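Local coordinates for alpha-galactosidase (Thermus thermophilus, PDB 6LCJ), which probably hydrolyses alpha-galactosidic bonds, possibly in sugars such as stachyose, as a thermostable, hexameric family GH36 enzyme, at residues E[45-50]-E[80-85]; E[49-54]-E[305-310]; E[54-59]-E[384-389]; E[111-116]-E[124-129]. All blocks are in the same frame, centred on the assembly; numbering follows the deposited sequence.

Interaction 1: residues E[45-50]-E[80-85]; sequences FFRHGW and PFLLEA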
# COMPACT_ATOMS: atom_id res chain seq x y z
N PHE E 45 0.27 -20.22 28.96
CA PHE E 45 -0.87 -19.38 29.32
C PHE E 45 -2.14 -20.18 29.08
O PHE E 45 -2.30 -20.80 28.02
CB PHE E 45 -0.88 -18.08 28.50
CG PHE E 45 -2.21 -17.30 28.58
CD1 PHE E 45 -2.71 -16.86 29.80
CD2 PHE E 45 -2.92 -16.98 27.43
CE1 PHE E 45 -3.90 -16.13 29.87
CE2 PHE E 45 -4.12 -16.24 27.49
CZ PHE E 45 -4.60 -15.82 28.71
N PHE E 46 -3.03 -20.20 30.07
CA PHE E 46 -4.32 -20.86 29.89
C PHE E 46 -5.26 -19.91 29.15
O PHE E 46 -5.69 -18.87 29.68
CB PHE E 46 -4.92 -21.30 31.21
CG PHE E 46 -6.27 -21.94 31.04
CD1 PHE E 46 -6.40 -23.13 30.35
CD2 PHE E 46 -7.42 -21.33 31.54
CE1 PHE E 46 -7.65 -23.72 30.17
CE2 PHE E 46 -8.66 -21.92 31.38
CZ PHE E 46 -8.78 -23.11 30.69
N ARG E 47 -5.59 -20.27 27.92
CA ARG E 47 -6.38 -19.44 27.04
C ARG E 47 -7.81 -19.97 27.09
O ARG E 47 -8.12 -20.99 26.47
CB ARG E 47 -5.79 -19.48 25.63
CG ARG E 47 -6.34 -18.41 24.70
CD ARG E 47 -7.54 -18.90 23.92
NE ARG E 47 -8.03 -17.86 23.03
CZ ARG E 47 -9.19 -17.92 22.38
NH1 ARG E 47 -9.97 -18.98 22.51
NH2 ARG E 47 -9.56 -16.92 21.58
N HIS E 48 -8.67 -19.30 27.85
CA HIS E 48 -10.07 -19.70 27.96
C HIS E 48 -10.95 -18.93 26.97
O HIS E 48 -11.17 -17.72 27.12
CB HIS E 48 -10.60 -19.50 29.37
CG HIS E 48 -11.96 -20.08 29.54
ND1 HIS E 48 -13.08 -19.32 29.76
CD2 HIS E 48 -12.40 -21.36 29.41
CE1 HIS E 48 -14.15 -20.10 29.80
NE2 HIS E 48 -13.76 -21.35 29.59
N GLY E 49 -11.48 -19.64 25.97
CA GLY E 49 -12.37 -19.02 25.01
C GLY E 49 -13.72 -18.64 25.60
O GLY E 49 -14.13 -19.07 26.68
N TRP E 50 -14.44 -17.82 24.83
CA TRP E 50 -15.64 -17.16 25.35
C TRP E 50 -16.82 -18.11 25.50
O TRP E 50 -17.51 -18.08 26.52
CB TRP E 50 -16.03 -16.02 24.42
CG TRP E 50 -17.17 -15.19 24.92
CD1 TRP E 50 -17.39 -14.76 26.20
CD2 TRP E 50 -18.24 -14.66 24.14
NE1 TRP E 50 -18.53 -14.00 26.26
CE2 TRP E 50 -19.07 -13.92 25.01
CE3 TRP E 50 -18.57 -14.73 22.77
CZ2 TRP E 50 -20.21 -13.26 24.56
CZ3 TRP E 50 -19.70 -14.07 22.33
CH2 TRP E 50 -20.51 -13.34 23.22
N PRO E 80 -15.45 -11.66 19.69
CA PRO E 80 -14.73 -11.02 18.57
C PRO E 80 -13.49 -10.25 18.99
O PRO E 80 -12.51 -10.23 18.25
CB PRO E 80 -15.79 -10.10 17.95
CG PRO E 80 -17.09 -10.75 18.30
CD PRO E 80 -16.89 -11.33 19.68
N PHE E 81 -13.50 -9.63 20.18
CA PHE E 81 -12.29 -8.97 20.67
C PHE E 81 -11.12 -9.94 20.76
O PHE E 81 -10.02 -9.65 20.27
CB PHE E 81 -12.56 -8.33 22.03
CG PHE E 81 -11.36 -7.66 22.63
CD1 PHE E 81 -10.45 -8.40 23.40
CD2 PHE E 81 -11.12 -6.31 22.44
CE1 PHE E 81 -9.33 -7.80 23.95
CE2 PHE E 81 -10.01 -5.70 23.00
CZ PHE E 81 -9.10 -6.45 23.75
N LEU E 82 -11.34 -11.10 21.39
CA LEU E 82 -10.29 -12.10 21.54
C LEU E 82 -9.69 -12.54 20.21
O LEU E 82 -8.57 -13.04 20.19
CB LEU E 82 -10.86 -13.34 22.25
CG LEU E 82 -10.78 -13.50 23.77
CD1 LEU E 82 -11.15 -12.22 24.47
CD2 LEU E 82 -11.70 -14.63 24.18
N LEU E 83 -10.41 -12.37 19.11
CA LEU E 83 -9.98 -12.86 17.81
C LEU E 83 -9.37 -11.77 16.93
O LEU E 83 -8.73 -12.10 15.93
CB LEU E 83 -11.15 -13.52 17.07
CG LEU E 83 -11.73 -14.79 17.68
CD1 LEU E 83 -12.80 -15.37 16.79
CD2 LEU E 83 -10.63 -15.82 17.94
N GLU E 84 -9.57 -10.50 17.27
CA GLU E 84 -8.95 -9.41 16.51
C GLU E 84 -7.66 -8.92 17.14
O GLU E 84 -7.00 -8.06 16.56
CB GLU E 84 -9.92 -8.22 16.37
CG GLU E 84 -11.34 -8.55 15.89
CD GLU E 84 -11.44 -8.86 14.40
OE1 GLU E 84 -10.67 -8.26 13.60
OE2 GLU E 84 -12.28 -9.71 14.02
N ALA E 85 -7.28 -9.43 18.31
CA ALA E 85 -6.18 -8.86 19.09
C ALA E 85 -4.87 -9.58 18.80
O ALA E 85 -4.85 -10.79 18.54
CB ALA E 85 -6.49 -8.93 20.58
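The strand carrying Arg-47 (45-48) and the short, weakly bonded helix carrying Leu-82 and Leu-83 (80-84) approach to 11.9 Å between their axes. Their directions differ by 134°, and no hydrogen bond joins the two segments. Side chains make the contact. Arg-47 starts with CG anti to the backbone N (chi1 -167°) and then bends at chi2, which carries its guanidinium over to the helix. NH2 lies 3.9 Å from Leu-82 CB. The same NH2 is 4.0 Å from Leu-83 CD2, and Leu-83 crosses the arginine at about a right angle. Leu-82 CD2 sits over one face of the guanidinium. Strand 44-48 belongs to the antiparallel sheet of the N-terminal beta domain, between strands 93-97 and 56-59. Polar partners of the arginine lie outside these segments: NH2 forms a salt bridge with Asp-78, and NH1 bonds to Leu-55 O. Asp-78 also accepts the backbone N-H of Trp-50, so one carboxylate holds both the Arg-47 side chain and the backbone of Trp-50. The CD2 methyl of Leu-82 also lies near the backbone, 4.3 Å from Trp-50 N and from His-48 O.

Interaction 2: residues E[49-54]-E[305-310]; sequences GWQSWS and FLYAAA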
# COMPACT_ATOMS: atom_id res chain seq x y z
N GLY E 49 -11.48 -19.64 25.97
CA GLY E 49 -12.37 -19.02 25.01
C GLY E 49 -13.72 -18.64 25.60
O GLY E 49 -14.13 -19.07 26.68
N TRP E 50 -14.44 -17.82 24.83
CA TRP E 50 -15.64 -17.16 25.35
C TRP E 50 -16.82 -18.11 25.50
O TRP E 50 -17.51 -18.08 26.52
CB TRP E 50 -16.03 -16.02 24.42
CG TRP E 50 -17.17 -15.19 24.92
CD1 TRP E 50 -17.39 -14.76 26.20
CD2 TRP E 50 -18.24 -14.66 24.14
NE1 TRP E 50 -18.53 -14.00 26.26
CE2 TRP E 50 -19.07 -13.92 25.01
CE3 TRP E 50 -18.57 -14.73 22.77
CZ2 TRP E 50 -20.21 -13.26 24.56
CZ3 TRP E 50 -19.70 -14.07 22.33
CH2 TRP E 50 -20.51 -13.34 23.22
N GLN E 51 -17.10 -18.91 24.48
CA GLN E 51 -18.33 -19.68 24.43
C GLN E 51 -18.02 -21.17 24.21
O GLN E 51 -16.86 -21.59 24.10
CB GLN E 51 -19.29 -19.12 23.36
CG GLN E 51 -18.67 -18.90 22.00
CD GLN E 51 -19.47 -19.54 20.88
OE1 GLN E 51 -19.95 -20.67 21.03
NE2 GLN E 51 -19.59 -18.84 19.74
N SER E 52 -19.09 -21.96 24.15
CA SER E 52 -19.00 -23.42 24.05
C SER E 52 -18.00 -23.88 23.00
O SER E 52 -17.11 -24.67 23.29
CB SER E 52 -20.38 -23.99 23.73
OG SER E 52 -21.25 -23.86 24.84
N TRP E 53 -18.14 -23.38 21.77
CA TRP E 53 -17.30 -23.82 20.65
C TRP E 53 -15.90 -23.23 20.71
O TRP E 53 -15.00 -23.74 20.04
CB TRP E 53 -17.98 -23.47 19.32
CG TRP E 53 -19.42 -23.95 19.25
CD1 TRP E 53 -19.91 -25.10 19.80
CD2 TRP E 53 -20.53 -23.28 18.65
NE1 TRP E 53 -21.26 -25.20 19.56
CE2 TRP E 53 -21.67 -24.09 18.86
CE3 TRP E 53 -20.68 -22.08 17.95
CZ2 TRP E 53 -22.95 -23.73 18.40
CZ3 TRP E 53 -21.97 -21.72 17.49
CH2 TRP E 53 -23.07 -22.55 17.71
N SER E 54 -15.69 -22.19 21.51
CA SER E 54 -14.41 -21.49 21.53
C SER E 54 -13.28 -22.38 22.06
O SER E 54 -13.51 -23.32 22.83
CB SER E 54 -14.50 -20.22 22.37
OG SER E 54 -15.36 -19.28 21.76
N PHE E 305 -26.73 -21.47 19.95
CA PHE E 305 -26.24 -20.21 19.41
C PHE E 305 -26.50 -19.06 20.37
O PHE E 305 -26.81 -17.95 19.94
CB PHE E 305 -26.87 -19.91 18.04
CG PHE E 305 -26.42 -20.83 16.95
CD1 PHE E 305 -26.94 -22.11 16.85
CD2 PHE E 305 -25.47 -20.42 16.03
CE1 PHE E 305 -26.52 -22.98 15.84
CE2 PHE E 305 -25.04 -21.28 15.02
CZ PHE E 305 -25.57 -22.56 14.92
N LEU E 306 -26.38 -19.34 21.66
CA LEU E 306 -26.70 -18.35 22.68
C LEU E 306 -25.68 -17.22 22.75
O LEU E 306 -25.95 -16.21 23.40
CB LEU E 306 -26.82 -19.04 24.05
CG LEU E 306 -28.00 -20.00 24.28
CD1 LEU E 306 -27.90 -20.58 25.69
CD2 LEU E 306 -29.31 -19.29 24.10
N TYR E 307 -24.51 -17.37 22.10
CA TYR E 307 -23.61 -16.23 21.94
C TYR E 307 -24.32 -15.05 21.26
O TYR E 307 -23.93 -13.89 21.48
CB TYR E 307 -22.37 -16.64 21.14
CG TYR E 307 -22.66 -16.79 19.66
CD1 TYR E 307 -22.58 -15.71 18.79
CD2 TYR E 307 -23.06 -18.01 19.13
CE1 TYR E 307 -22.88 -15.84 17.46
CE2 TYR E 307 -23.36 -18.14 17.80
CZ TYR E 307 -23.27 -17.06 16.97
OH TYR E 307 -23.58 -17.21 15.65
N ALA E 308 -25.31 -15.31 20.41
CA ALA E 308 -25.97 -14.21 19.72
C ALA E 308 -26.59 -13.22 20.71
O ALA E 308 -26.64 -12.02 20.43
CB ALA E 308 -27.03 -14.74 18.76
N ALA E 309 -27.04 -13.70 21.87
CA ALA E 309 -27.64 -12.82 22.86
C ALA E 309 -26.61 -12.00 23.63
O ALA E 309 -27.00 -11.10 24.39
CB ALA E 309 -28.47 -13.65 23.84
N ALA E 310 -25.31 -12.28 23.47
CA ALA E 310 -24.28 -11.61 24.25
C ALA E 310 -23.30 -10.84 23.37
O ALA E 310 -22.27 -10.37 23.87
CB ALA E 310 -23.53 -12.62 25.12
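Trp-53 points the edge of its indole at the face of Phe-305 in a T-shaped stack. The six-membered ring and the phenyl ring have centroids 4.9 Å apart and planes at 78°. Trp-53 CH2 stands over the centre of the phenyl ring and is 3.6 Å from Phe-305 CE2. The other tight spot is at Trp-50, where CZ2 comes within 3.4 Å of Ala-310 CB. That methyl meets the indole at its edge, near the ring plane. The two indoles fit more loosely against Tyr-307. Trp-50 CZ3 is 3.9 Å from Tyr-307 CB, and Trp-53 CZ3 is 3.9 Å from Tyr-307 CE2. Even this looser middle is buried. Gln-51 lies alongside the Tyr-307 ring, its amide turned 16° from the ring plane, with NE2 3.6 Å from Tyr-307 CD2. Replacing Phe-305 with an alanine would probably open a gap in front of Trp-53 CH2 and let the indole shift. Residues 51-54 form a type I beta turn, closed by Ser-54 N bonding to Gln-51 O. The amide OE1 of Gln-51 lies above the Trp-53 ring and takes a weak bond from Trp-53 N. Residues 305-310 lie in the loop after strand 298-303, at the C-terminal end of the parallel TIM-barrel strands, where this fold carries its active site.

Interaction 3: residues E[54-59]-E[384-389]; sequences SLAAWV and LRSTLH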
# COMPACT_ATOMS: atom_id res chain seq x y z
N SER E 54 -15.69 -22.19 21.51
CA SER E 54 -14.41 -21.49 21.53
C SER E 54 -13.28 -22.38 22.06
O SER E 54 -13.51 -23.32 22.83
CB SER E 54 -14.50 -20.22 22.37
OG SER E 54 -15.36 -19.28 21.76
N LEU E 55 -12.06 -22.08 21.63
CA LEU E 55 -10.90 -22.83 22.08
C LEU E 55 -10.60 -22.54 23.54
O LEU E 55 -10.49 -21.38 23.96
CB LEU E 55 -9.68 -22.49 21.23
CG LEU E 55 -8.42 -23.18 21.76
CD1 LEU E 55 -8.27 -24.57 21.18
CD2 LEU E 55 -7.17 -22.34 21.53
N ALA E 56 -10.46 -23.61 24.33
CA ALA E 56 -9.86 -23.54 25.66
C ALA E 56 -8.66 -24.48 25.67
O ALA E 56 -8.82 -25.69 25.44
CB ALA E 56 -10.87 -23.94 26.74
N ALA E 57 -7.48 -23.93 25.93
CA ALA E 57 -6.26 -24.74 25.89
C ALA E 57 -5.10 -23.94 26.46
O ALA E 57 -5.18 -22.71 26.59
CB ALA E 57 -5.93 -25.19 24.46
N TRP E 58 -4.02 -24.65 26.78
CA TRP E 58 -2.75 -24.02 27.16
C TRP E 58 -1.97 -23.67 25.90
O TRP E 58 -1.78 -24.52 25.02
CB TRP E 58 -1.92 -24.96 28.04
CG TRP E 58 -2.46 -25.12 29.44
CD1 TRP E 58 -3.32 -26.09 29.89
CD2 TRP E 58 -2.19 -24.26 30.56
NE1 TRP E 58 -3.59 -25.89 31.23
CE2 TRP E 58 -2.92 -24.78 31.66
CE3 TRP E 58 -1.41 -23.11 30.74
CZ2 TRP E 58 -2.88 -24.19 32.92
CZ3 TRP E 58 -1.38 -22.53 31.99
CH2 TRP E 58 -2.11 -23.07 33.07
N VAL E 59 -1.53 -22.42 25.80
CA VAL E 59 -0.78 -21.96 24.64
C VAL E 59 0.54 -21.34 25.09
O VAL E 59 0.75 -21.05 26.27
CB VAL E 59 -1.57 -20.95 23.78
CG1 VAL E 59 -2.94 -21.49 23.43
CG2 VAL E 59 -1.67 -19.60 24.48
N LEU E 384 -12.79 -32.69 21.80
CA LEU E 384 -12.05 -33.20 22.96
C LEU E 384 -11.14 -32.13 23.54
O LEU E 384 -11.05 -31.99 24.77
CB LEU E 384 -11.26 -34.44 22.56
CG LEU E 384 -12.04 -35.73 22.29
CD1 LEU E 384 -11.11 -36.74 21.65
CD2 LEU E 384 -12.68 -36.33 23.55
N ARG E 385 -10.48 -31.33 22.69
CA ARG E 385 -9.46 -30.41 23.19
C ARG E 385 -10.05 -29.37 24.14
O ARG E 385 -9.47 -29.07 25.19
CB ARG E 385 -8.73 -29.71 22.05
CG ARG E 385 -7.68 -28.71 22.54
CD ARG E 385 -6.65 -28.35 21.47
NE ARG E 385 -7.35 -27.73 20.37
CZ ARG E 385 -7.51 -28.28 19.17
NH1 ARG E 385 -6.97 -29.46 18.89
NH2 ARG E 385 -8.22 -27.64 18.25
N SER E 386 -11.20 -28.79 23.79
CA SER E 386 -11.78 -27.73 24.62
C SER E 386 -12.49 -28.31 25.84
O SER E 386 -12.40 -27.74 26.93
CB SER E 386 -12.74 -26.87 23.79
OG SER E 386 -12.02 -26.00 22.94
N THR E 387 -13.21 -29.42 25.66
CA THR E 387 -13.87 -30.08 26.78
C THR E 387 -12.88 -30.47 27.87
O THR E 387 -13.11 -30.21 29.06
CB THR E 387 -14.60 -31.32 26.27
OG1 THR E 387 -15.64 -30.91 25.37
CG2 THR E 387 -15.19 -32.13 27.43
N LEU E 388 -11.76 -31.08 27.48
CA LEU E 388 -10.77 -31.49 28.47
C LEU E 388 -10.31 -30.34 29.36
O LEU E 388 -9.92 -30.57 30.51
CB LEU E 388 -9.56 -32.12 27.76
CG LEU E 388 -9.73 -33.58 27.37
CD1 LEU E 388 -8.73 -33.99 26.30
CD2 LEU E 388 -9.62 -34.46 28.61
N HIS E 389 -10.36 -29.10 28.87
CA HIS E 389 -9.90 -27.97 29.66
C HIS E 389 -11.03 -27.23 30.35
O HIS E 389 -10.81 -26.16 30.91
CB HIS E 389 -9.10 -26.99 28.80
CG HIS E 389 -7.86 -27.57 28.22
ND1 HIS E 389 -7.86 -28.35 27.08
CD2 HIS E 389 -6.57 -27.51 28.63
CE1 HIS E 389 -6.63 -28.73 26.80
NE2 HIS E 389 -5.83 -28.24 27.73
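His-389, which lies against Ala-57, donates from ND1 to Arg-385 O at 2.6 Å, nearly in line with the carbonyl and within the imidazole plane. The contact joins two parts of the fold. Strand 56-59 is an outer strand of the N-terminal antiparallel sheet. Helix 380-388 follows TIM-barrel strand 352-354 and precedes strand 398-400 in the chain. Strand and helix cross almost perpendicularly, at 88°, with their axes 6.7 Å apart. His-389, just past the helix, forms the broadest part of the interface. Its NE2 bonds to Tyr-464 OH, so both ring nitrogens are held and the rotation of the ring is fixed. The face thus set receives the backbone of Ala-57, whose CA lies 3.9 Å from the His-389 ring centroid in a CH-pi contact. Trp-58 meets the same imidazole rim to rim, with CD1 3.8 Å from His-389 CD2 and the planes at 60°. Trp-58 also has a cation-pi partner in Arg-97. Farther along the helix, Ser-386 OG lies 3.1 Å from Ser-54 O, a possible hydrogen bond. Arg-385 bonds through NH2 to Asn-382, and a bend at chi3 (62°) accompanies the turn of its NE toward Leu-55. At the edge of its guanidinium, in the plane of the group, Leu-55 CD1 comes within 3.4 Å of Arg-385 NE.

Interaction 4: residues E[111-116]-E[124-129]; sequences LGARVL and GRYAGK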
# COMPACT_ATOMS: atom_id res chain seq x y z
N LEU E 111 -19.46 -10.78 35.86
CA LEU E 111 -19.64 -10.79 34.41
C LEU E 111 -18.71 -9.82 33.69
O LEU E 111 -18.35 -8.77 34.22
CB LEU E 111 -21.08 -10.40 34.05
CG LEU E 111 -22.23 -11.26 34.53
CD1 LEU E 111 -23.52 -10.44 34.55
CD2 LEU E 111 -22.37 -12.48 33.64
N GLY E 112 -18.38 -10.16 32.45
CA GLY E 112 -17.84 -9.19 31.52
C GLY E 112 -16.35 -8.96 31.60
O GLY E 112 -15.89 -7.87 31.25
N ALA E 113 -15.58 -9.95 32.03
CA ALA E 113 -14.14 -9.81 32.20
C ALA E 113 -13.37 -10.57 31.13
O ALA E 113 -13.82 -11.59 30.60
CB ALA E 113 -13.72 -10.28 33.59
N ARG E 114 -12.18 -10.06 30.82
CA ARG E 114 -11.21 -10.74 29.98
C ARG E 114 -9.87 -10.76 30.71
O ARG E 114 -9.63 -9.96 31.62
CB ARG E 114 -11.06 -10.05 28.63
CG ARG E 114 -12.33 -10.03 27.81
CD ARG E 114 -12.03 -9.32 26.53
NE ARG E 114 -13.16 -9.16 25.63
CZ ARG E 114 -13.83 -8.02 25.47
NH1 ARG E 114 -13.53 -6.94 26.19
NH2 ARG E 114 -14.83 -7.97 24.60
N VAL E 115 -8.99 -11.68 30.33
CA VAL E 115 -7.71 -11.84 31.00
C VAL E 115 -6.61 -11.97 29.96
O VAL E 115 -6.67 -12.84 29.08
CB VAL E 115 -7.69 -13.05 31.95
CG1 VAL E 115 -6.29 -13.24 32.51
CG2 VAL E 115 -8.68 -12.84 33.08
N LEU E 116 -5.60 -11.10 30.06
CA LEU E 116 -4.47 -11.07 29.15
C LEU E 116 -3.30 -11.82 29.78
O LEU E 116 -3.00 -11.63 30.97
CB LEU E 116 -4.08 -9.63 28.82
CG LEU E 116 -2.76 -9.32 28.12
CD1 LEU E 116 -2.79 -9.73 26.67
CD2 LEU E 116 -2.51 -7.83 28.22
N GLY E 124 -6.13 -8.79 34.25
CA GLY E 124 -7.57 -8.93 34.19
C GLY E 124 -8.23 -7.57 34.01
O GLY E 124 -7.88 -6.61 34.68
N ARG E 125 -9.18 -7.52 33.08
CA ARG E 125 -9.84 -6.26 32.73
C ARG E 125 -11.33 -6.50 32.56
O ARG E 125 -11.74 -7.24 31.66
CB ARG E 125 -9.24 -5.67 31.46
CG ARG E 125 -9.82 -4.31 31.09
CD ARG E 125 -9.15 -3.70 29.89
NE ARG E 125 -7.75 -3.41 30.18
CZ ARG E 125 -6.83 -3.24 29.24
NH1 ARG E 125 -7.16 -3.33 27.96
NH2 ARG E 125 -5.57 -2.98 29.59
N TYR E 126 -12.13 -5.87 33.41
CA TYR E 126 -13.58 -5.87 33.24
C TYR E 126 -13.96 -4.90 32.14
O TYR E 126 -13.42 -3.80 32.05
CB TYR E 126 -14.27 -5.50 34.55
CG TYR E 126 -14.51 -6.67 35.49
CD1 TYR E 126 -15.57 -7.56 35.29
CD2 TYR E 126 -13.69 -6.89 36.59
CE1 TYR E 126 -15.79 -8.64 36.15
CE2 TYR E 126 -13.90 -7.96 37.45
CZ TYR E 126 -14.94 -8.83 37.22
OH TYR E 126 -15.14 -9.87 38.09
N ALA E 127 -14.89 -5.32 31.28
CA ALA E 127 -15.29 -4.47 30.16
C ALA E 127 -16.24 -3.36 30.60
O ALA E 127 -16.03 -2.18 30.28
CB ALA E 127 -15.94 -5.32 29.06
N GLY E 128 -17.29 -3.71 31.33
CA GLY E 128 -18.17 -2.71 31.90
C GLY E 128 -17.76 -2.30 33.30
O GLY E 128 -16.63 -1.84 33.53
N LYS E 129 -18.67 -2.44 34.26
CA LYS E 129 -18.34 -2.05 35.62
C LYS E 129 -17.42 -3.08 36.25
O LYS E 129 -17.46 -4.27 35.90
CB LYS E 129 -19.61 -1.88 36.45
CG LYS E 129 -20.67 -2.95 36.22
CD LYS E 129 -21.60 -3.09 37.44
CE LYS E 129 -22.11 -4.52 37.58
NZ LYS E 129 -22.86 -4.77 38.85
O HOH W 1 -17.89 -6.07 33.17
O HOH W 2 -12.23 -6.42 28.97
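Ala-113 sets its CB over the face of the Tyr-126 ring, displaced toward the rim and 3.7 Å from CE1. This CH-pi contact joins a non-hydrogen-bonded pair of the antiparallel hairpin 113-117/122-126. Leu-111 O comes to the edge of the same ring, 3.2 Å from Tyr-126 CE1. With CG beside the backbone N (chi1 -86°), the ring swings across toward 111-113. Its OH bonds to Ala-132 O and Asp-110 N. A phenylalanine here would probably keep the CH-pi contact with Ala-113 but leave Ala-132 O and Asp-110 N without this partner. On the other face of the sheet stand Arg-114 and Arg-125, paired by two backbone hydrogen bonds. Arg-114 runs extended from CG to NE, with NH1 4.1 Å from Ala-127 CB, while the end of Arg-125 leads away. Water 2 bridges Arg-114 NH1 and Arg-125 O. Beyond the paired residues, Ala-127 N donates to Gly-112 O at 2.7 Å. The guanidiniums go to different acids: Arg-114 to Asp-79 and Glu-315, Arg-125 to Glu-33 and, by a long weak ion pair, to Glu-258 of a second subunit. The two positive charges are thus probably balanced separately, one within the chain and one partly at the subunit boundary.

Interaction 1 is central: its centre lies 12 Å from that of each other contact. It shares Trp-50 with interaction 2, and it meets interaction 3 through the sheet, where Arg-47 N is 2.8 Å from Ala-57 O. It also touches interaction 4, with Phe-81 CB 3.4 Å from Arg-114 NH2. Interactions 2 and 3 share Ser-54, with centres 15 Å apart. Interactions 2 and 4 do not touch, but Glu-317 links them by bonding to Trp-50 NE1 and Gly-112 N. Interactions 3 and 4 are the farthest apart, at 20 Å between centres. Interactions 2 and 3 both join the N-terminal beta region to the barrel. Interaction 2 is at the barrel end that usually holds the active site.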